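Local coordinates for protein superoxide dismutase [Fe] (Methanothermobacter thermautotrophicus, PDB 1MA1) that converts superoxide radicals to hydrogen peroxide and oxygen at a single iron ion bound in each subunit of a homotetramer, at residues 73-87 against 152-166. Sequence-based numbering, arbitrary orientation.
With FE (Fe (III) ion), chain G.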
loop_
_atom_site.group_PDB
_atom_site.type_symbol
_atom_site.label_atom_id
_atom_site.label_comp_id
_atom_site.label_asym_id
_atom_site.label_seq_id
_atom_site.Cartn_x
_atom_site.Cartn_y
_atom_site.Cartn_z
ATOM N N PHE A 73 -9.997 5.672 -3.642
ATOM C CA PHE A 73 -10.411 4.291 -3.847
ATOM C C PHE A 73 -11.663 4.220 -4.724
ATOM O O PHE A 73 -11.679 3.522 -5.729
ATOM C CB PHE A 73 -10.686 3.630 -2.499
ATOM C CG PHE A 73 -11.252 2.243 -2.607
ATOM C CD1 PHE A 73 -10.465 1.198 -3.054
ATOM C CD2 PHE A 73 -12.591 1.992 -2.296
ATOM C CE1 PHE A 73 -10.989 -0.073 -3.197
ATOM C CE2 PHE A 73 -13.128 0.710 -2.435
ATOM C CZ PHE A 73 -12.319 -0.322 -2.890
ATOM N N HIS A 74 -12.707 4.946 -4.344
ATOM C CA HIS A 74 -13.992 4.846 -5.016
ATOM C C HIS A 74 -14.020 5.525 -6.352
ATOM O O HIS A 74 -14.643 5.033 -7.285
ATOM C CB HIS A 74 -15.107 5.425 -4.146
ATOM C CG HIS A 74 -15.581 4.482 -3.099
ATOM N ND1 HIS A 74 -15.646 4.823 -1.767
ATOM C CD2 HIS A 74 -15.965 3.185 -3.182
ATOM C CE1 HIS A 74 -16.044 3.775 -1.070
ATOM N NE2 HIS A 74 -16.244 2.771 -1.905
ATOM N N VAL A 75 -13.368 6.672 -6.449
ATOM C CA VAL A 75 -13.359 7.401 -7.712
ATOM C C VAL A 75 -12.487 6.648 -8.722
ATOM O O VAL A 75 -12.824 6.556 -9.917
ATOM C CB VAL A 75 -12.843 8.842 -7.524
ATOM C CG1 VAL A 75 -12.671 9.509 -8.866
ATOM C CG2 VAL A 75 -13.829 9.636 -6.658
ATOM N N GLY A 76 -11.391 6.080 -8.216
ATOM C CA GLY A 76 -10.613 5.135 -8.993
ATOM C C GLY A 76 -11.412 3.941 -9.478
ATOM O O GLY A 76 -11.364 3.592 -10.666
ATOM N N GLY A 77 -12.146 3.318 -8.561
ATOM C CA GLY A 77 -13.138 2.339 -8.947
ATOM C C GLY A 77 -14.069 2.818 -10.043
ATOM O O GLY A 77 -14.227 2.146 -11.065
ATOM N N TYR A 78 -14.688 3.976 -9.840
ATOM C CA TYR A 78 -15.601 4.520 -10.830
ATOM C C TYR A 78 -14.929 4.731 -12.190
ATOM O O TYR A 78 -15.468 4.323 -13.221
ATOM C CB TYR A 78 -16.161 5.853 -10.358
ATOM C CG TYR A 78 -16.962 6.566 -11.424
ATOM C CD1 TYR A 78 -18.306 6.277 -11.620
ATOM C CD2 TYR A 78 -16.358 7.508 -12.258
ATOM C CE1 TYR A 78 -19.033 6.904 -12.611
ATOM C CE2 TYR A 78 -17.073 8.136 -13.253
ATOM C CZ TYR A 78 -18.408 7.832 -13.427
ATOM O OH TYR A 78 -19.107 8.455 -14.432
ATOM N N VAL A 79 -13.774 5.395 -12.182
ATOM C CA VAL A 79 -13.080 5.751 -13.418
ATOM C C VAL A 79 -12.601 4.525 -14.193
ATOM O O VAL A 79 -12.807 4.446 -15.394
ATOM C CB VAL A 79 -11.848 6.655 -13.148
ATOM C CG1 VAL A 79 -11.105 6.894 -14.435
ATOM C CG2 VAL A 79 -12.278 7.983 -12.568
ATOM N N LEU A 80 -11.972 3.577 -13.511
ATOM C CA LEU A 80 -11.467 2.374 -14.180
ATOM C C LEU A 80 -12.563 1.485 -14.785
ATOM O O LEU A 80 -12.385 0.956 -15.894
ATOM C CB LEU A 80 -10.610 1.536 -13.212
ATOM C CG LEU A 80 -9.259 2.153 -12.851
ATOM C CD1 LEU A 80 -8.563 1.393 -11.762
ATOM C CD2 LEU A 80 -8.411 2.180 -14.090
ATOM N N HIS A 81 -13.686 1.316 -14.070
ATOM C CA HIS A 81 -14.786 0.525 -14.626
ATOM C C HIS A 81 -15.332 1.262 -15.846
ATOM O O HIS A 81 -15.676 0.642 -16.849
ATOM C CB HIS A 81 -15.902 0.250 -13.589
ATOM C CG HIS A 81 -15.573 -0.844 -12.608
ATOM N ND1 HIS A 81 -14.805 -0.623 -11.488
ATOM C CD2 HIS A 81 -15.935 -2.157 -12.552
ATOM C CE1 HIS A 81 -14.714 -1.741 -10.781
ATOM N NE2 HIS A 81 -15.392 -2.690 -11.403
ATOM N N LEU A 82 -15.367 2.585 -15.787
ATOM C CA LEU A 82 -15.839 3.359 -16.928
ATOM C C LEU A 82 -15.047 3.078 -18.209
ATOM O O LEU A 82 -15.639 2.823 -19.253
ATOM C CB LEU A 82 -15.774 4.852 -16.637
ATOM C CG LEU A 82 -16.302 5.788 -17.738
ATOM C CD1 LEU A 82 -17.795 5.522 -17.943
ATOM C CD2 LEU A 82 -16.092 7.257 -17.335
ATOM N N PHE A 83 -13.719 3.135 -18.137
ATOM C CA PHE A 83 -12.883 2.837 -19.297
ATOM C C PHE A 83 -12.913 1.360 -19.669
ATOM O O PHE A 83 -12.737 1.009 -20.833
ATOM C CB PHE A 83 -11.424 3.263 -19.049
ATOM C CG PHE A 83 -11.189 4.747 -19.149
ATOM C CD1 PHE A 83 -11.669 5.618 -18.173
ATOM C CD2 PHE A 83 -10.497 5.284 -20.227
ATOM C CE1 PHE A 83 -11.464 6.990 -18.273
ATOM C CE2 PHE A 83 -10.291 6.662 -20.331
ATOM C CZ PHE A 83 -10.777 7.513 -19.352
ATOM N N PHE A 84 -13.123 0.503 -18.671
ATOM C CA PHE A 84 -13.133 -0.944 -18.879
ATOM C C PHE A 84 -14.276 -1.320 -19.815
ATOM O O PHE A 84 -14.055 -1.951 -20.841
ATOM C CB PHE A 84 -13.294 -1.665 -17.537
ATOM C CG PHE A 84 -13.262 -3.168 -17.640
ATOM C CD1 PHE A 84 -12.211 -3.814 -18.279
ATOM C CD2 PHE A 84 -14.266 -3.940 -17.072
ATOM C CE1 PHE A 84 -12.163 -5.214 -18.348
ATOM C CE2 PHE A 84 -14.229 -5.334 -17.125
ATOM C CZ PHE A 84 -13.172 -5.974 -17.767
ATOM N N TRP A 85 -15.496 -0.923 -19.463
ATOM C CA TRP A 85 -16.659 -1.204 -20.300
ATOM C C TRP A 85 -16.400 -0.672 -21.703
ATOM O O TRP A 85 -16.768 -1.287 -22.708
ATOM C CB TRP A 85 -17.906 -0.533 -19.727
ATOM C CG TRP A 85 -18.189 -0.845 -18.299
ATOM C CD1 TRP A 85 -18.603 0.032 -17.348
ATOM C CD2 TRP A 85 -18.099 -2.119 -17.660
ATOM N NE1 TRP A 85 -18.776 -0.612 -16.143
ATOM C CE2 TRP A 85 -18.472 -1.936 -16.306
ATOM C CE3 TRP A 85 -17.741 -3.399 -18.093
ATOM C CZ2 TRP A 85 -18.497 -2.978 -15.392
ATOM C CZ3 TRP A 85 -17.768 -4.443 -17.178
ATOM C CH2 TRP A 85 -18.140 -4.226 -15.844
ATOM N N GLY A 86 -15.747 0.473 -21.758
ATOM C CA GLY A 86 -15.605 1.168 -23.017
ATOM C C GLY A 86 -14.620 0.514 -23.973
ATOM O O GLY A 86 -14.768 0.669 -25.197
ATOM N N ASN A 87 -13.615 -0.195 -23.450
ATOM C CA ASN A 87 -12.682 -0.866 -24.332
ATOM C C ASN A 87 -12.937 -2.365 -24.412
ATOM O O ASN A 87 -12.020 -3.163 -24.639
ATOM C CB ASN A 87 -11.205 -0.532 -23.968
ATOM C CG ASN A 87 -10.779 -0.965 -22.544
ATOM O OD1 ASN A 87 -10.108 -0.192 -21.843
ATOM N ND2 ASN A 87 -11.116 -2.196 -22.137
ATOM N N HIS A 152 -7.919 0.093 -6.695
ATOM C CA HIS A 152 -8.207 0.983 -7.815
ATOM C C HIS A 152 -7.258 2.188 -7.871
ATOM O O HIS A 152 -7.535 3.140 -8.605
ATOM C CB HIS A 152 -9.645 1.540 -7.776
ATOM C CG HIS A 152 -10.729 0.503 -7.715
ATOM N ND1 HIS A 152 -10.903 -0.450 -8.693
ATOM C CD2 HIS A 152 -11.727 0.312 -6.817
ATOM C CE1 HIS A 152 -11.964 -1.186 -8.403
ATOM N NE2 HIS A 152 -12.481 -0.744 -7.273
ATOM N N ASN A 153 -6.167 2.171 -7.096
ATOM C CA ASN A 153 -5.505 3.418 -6.731
ATOM C C ASN A 153 -4.118 3.222 -6.131
ATOM O O ASN A 153 -3.555 4.134 -5.533
ATOM C CB ASN A 153 -6.391 4.203 -5.757
ATOM C CG ASN A 153 -6.640 3.450 -4.460
ATOM O OD1 ASN A 153 -6.781 2.217 -4.439
ATOM N ND2 ASN A 153 -6.713 4.193 -3.375
ATOM N N VAL A 154 -3.563 2.026 -6.295
ATOM C CA VAL A 154 -2.228 1.746 -5.780
ATOM C C VAL A 154 -1.234 1.351 -6.876
ATOM O O VAL A 154 -1.542 0.566 -7.762
ATOM C CB VAL A 154 -2.279 0.626 -4.686
ATOM C CG1 VAL A 154 -0.843 0.199 -4.252
ATOM C CG2 VAL A 154 -3.090 1.135 -3.492
ATOM N N ASN A 155 -0.034 1.910 -6.797
ATOM C CA ASN A 155 0.961 1.808 -7.858
ATOM C C ASN A 155 0.446 2.382 -9.164
ATOM O O ASN A 155 0.597 1.778 -10.225
ATOM C CB ASN A 155 1.382 0.352 -8.063
ATOM C CG ASN A 155 1.827 -0.310 -6.777
ATOM O OD1 ASN A 155 2.561 0.284 -5.974
ATOM N ND2 ASN A 155 1.405 -1.546 -6.578
ATOM N N VAL A 156 -0.153 3.560 -9.096
ATOM C CA VAL A 156 -0.450 4.280 -10.321
ATOM C C VAL A 156 0.350 5.580 -10.448
ATOM O O VAL A 156 0.602 6.273 -9.457
ATOM C CB VAL A 156 -1.980 4.538 -10.457
ATOM C CG1 VAL A 156 -2.681 4.041 -9.213
ATOM C CG2 VAL A 156 -2.270 6.029 -10.769
ATOM N N ILE A 157 0.781 5.877 -11.669
ATOM C CA ILE A 157 1.558 7.074 -11.929
ATOM C C ILE A 157 0.606 8.258 -12.048
ATOM O O ILE A 157 -0.203 8.314 -12.971
ATOM C CB ILE A 157 2.337 6.939 -13.228
ATOM C CG1 ILE A 157 3.206 5.672 -13.173
ATOM C CG2 ILE A 157 3.191 8.174 -13.448
ATOM C CD1 ILE A 157 3.908 5.356 -14.494
ATOM N N PRO A 158 0.670 9.212 -11.104
ATOM C CA PRO A 158 -0.227 10.352 -11.237
ATOM C C PRO A 158 -0.062 11.051 -12.577
ATOM O O PRO A 158 1.050 11.133 -13.105
ATOM C CB PRO A 158 0.137 11.237 -10.042
ATOM C CG PRO A 158 1.499 10.764 -9.643
ATOM C CD PRO A 158 1.449 9.298 -9.862
ATOM N N HIS A 159 -1.185 11.513 -13.130
ATOM C CA HIS A 159 -1.217 12.389 -14.308
ATOM C C HIS A 159 -1.235 11.620 -15.641
ATOM O O HIS A 159 -1.593 12.186 -16.669
ATOM C CB HIS A 159 -0.022 13.377 -14.265
ATOM C CG HIS A 159 -0.173 14.561 -15.170
ATOM N ND1 HIS A 159 0.549 14.706 -16.335
ATOM C CD2 HIS A 159 -0.971 15.655 -15.083
ATOM C CE1 HIS A 159 0.204 15.840 -16.927
ATOM N NE2 HIS A 159 -0.715 16.433 -16.189
ATOM N N PHE A 160 -0.843 10.344 -15.626
ATOM C CA PHE A 160 -0.877 9.540 -16.844
ATOM C C PHE A 160 -2.278 9.083 -17.208
ATOM O O PHE A 160 -3.070 8.757 -16.333
ATOM C CB PHE A 160 0.035 8.320 -16.700
ATOM C CG PHE A 160 1.489 8.614 -16.957
ATOM C CD1 PHE A 160 2.104 9.704 -16.375
ATOM C CD2 PHE A 160 2.239 7.791 -17.781
ATOM C CE1 PHE A 160 3.443 9.963 -16.619
ATOM C CE2 PHE A 160 3.568 8.050 -18.017
ATOM C CZ PHE A 160 4.168 9.137 -17.436
ATOM N N ARG A 161 -2.576 9.052 -18.504
ATOM C CA ARG A 161 -3.950 8.884 -18.977
ATOM C C ARG A 161 -4.225 7.466 -19.437
ATOM O O ARG A 161 -3.304 6.742 -19.817
ATOM C CB ARG A 161 -4.238 9.846 -20.124
ATOM C CG ARG A 161 -3.797 11.270 -19.833
ATOM C CD ARG A 161 -4.886 12.269 -20.149
ATOM N NE ARG A 161 -5.720 12.491 -18.975
ATOM C CZ ARG A 161 -6.941 13.018 -19.002
ATOM N NH1 ARG A 161 -7.487 13.379 -20.157
ATOM N NH2 ARG A 161 -7.621 13.176 -17.868
ATOM N N ILE A 162 -5.492 7.059 -19.397
ATOM C CA ILE A 162 -5.827 5.655 -19.635
ATOM C C ILE A 162 -6.063 5.362 -21.118
ATOM O O ILE A 162 -6.819 6.061 -21.791
ATOM C CB ILE A 162 -7.087 5.229 -18.839
ATOM C CG1 ILE A 162 -6.870 5.427 -17.342
ATOM C CG2 ILE A 162 -7.396 3.764 -19.105
ATOM C CD1 ILE A 162 -8.106 5.130 -16.525
ATOM N N LEU A 163 -5.420 4.318 -21.617
ATOM C CA LEU A 163 -5.673 3.845 -22.974
ATOM C C LEU A 163 -6.473 2.545 -22.997
ATOM O O LEU A 163 -7.476 2.428 -23.707
ATOM C CB LEU A 163 -4.350 3.640 -23.710
ATOM C CG LEU A 163 -3.538 4.908 -23.925
ATOM C CD1 LEU A 163 -2.249 4.596 -24.649
ATOM C CD2 LEU A 163 -4.394 5.898 -24.704
ATOM N N LEU A 164 -6.013 1.571 -22.215
ATOM C CA LEU A 164 -6.577 0.228 -22.207
ATOM C C LEU A 164 -6.608 -0.250 -20.762
ATOM O O LEU A 164 -5.664 -0.005 -20.003
ATOM C CB LEU A 164 -5.682 -0.720 -23.004
ATOM C CG LEU A 164 -6.304 -1.919 -23.719
ATOM C CD1 LEU A 164 -5.263 -3.029 -23.729
ATOM C CD2 LEU A 164 -7.566 -2.387 -23.042
ATOM N N VAL A 165 -7.666 -0.954 -20.385
ATOM C CA VAL A 165 -7.855 -1.337 -19.001
ATOM C C VAL A 165 -8.420 -2.756 -18.914
ATOM O O VAL A 165 -9.320 -3.126 -19.668
ATOM C CB VAL A 165 -8.808 -0.313 -18.306
ATOM C CG1 VAL A 165 -9.770 -1.009 -17.390
ATOM C CG2 VAL A 165 -7.996 0.702 -17.517
ATOM N N LEU A 166 -7.891 -3.552 -18.000
ATOM C CA LEU A 166 -8.403 -4.899 -17.782
ATOM C C LEU A 166 -8.633 -5.195 -16.287
ATOM O O LEU A 166 -7.676 -5.295 -15.518
ATOM C CB LEU A 166 -7.411 -5.912 -18.373
ATOM C CG LEU A 166 -7.675 -7.373 -18.050
ATOM C CD1 LEU A 166 -9.101 -7.729 -18.446
ATOM C CD2 LEU A 166 -6.645 -8.234 -18.758
HETATM FE FE FE G . -14.562 -4.619 -11.015
HETATM O O HOH W 1 -13.315 -3.819 -9.800
#
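G76 and H152 bring the two backbones closest, CA to CA 4.9 Å, and F84 meets V165 further on, where helix residues 73-86 cross strand residues 164-166 at 104°. This is the joint of the iron/manganese superoxide dismutase fold: the alpha-hairpin helix carrying H81 lies against the C-terminal domain, whose strand 164-167 ends in the iron ligand D167, with H171 following and H33 completing the protein ligands. H152 lies flat on the helix, with G77 CA over the centre of its ring, 3.3 Å from the centroid in a CH-pi contact; H152 ND1 is hydrogen-bonded to W132 NE1, and W169 stacks on the ring. H152 CD2 lies over one face of the F73 ring, the two rings meeting obliquely. H81 ND1 donates to G77 O in the plane of the imidazole, which fixes the ring's rotation while H81 NE2 binds the iron at 2.1 Å. Apolar branches fill the middle: L80 CD2 touches I162 CD1 and V165 CG2, and I162 CB sits over one face of F83, whose ring also meets H159 of the second subunit. At the helix end N87 holds V165 through both ends of its amide, CG being set between backbone N and carbonyl carbon (chi1 61°). V165 N reaches N87 OD1 at 2.9 Å from above the carbonyl plane. N87 ND2 meets V165 O on a lone pair, 3.2 Å away. With alanine in place of N87, V165 N and O would probably lose these mates and R200 one acceptor. The same V165 O lies in plane at the edge of the F84 ring, 3.3 Å from F84 CD1.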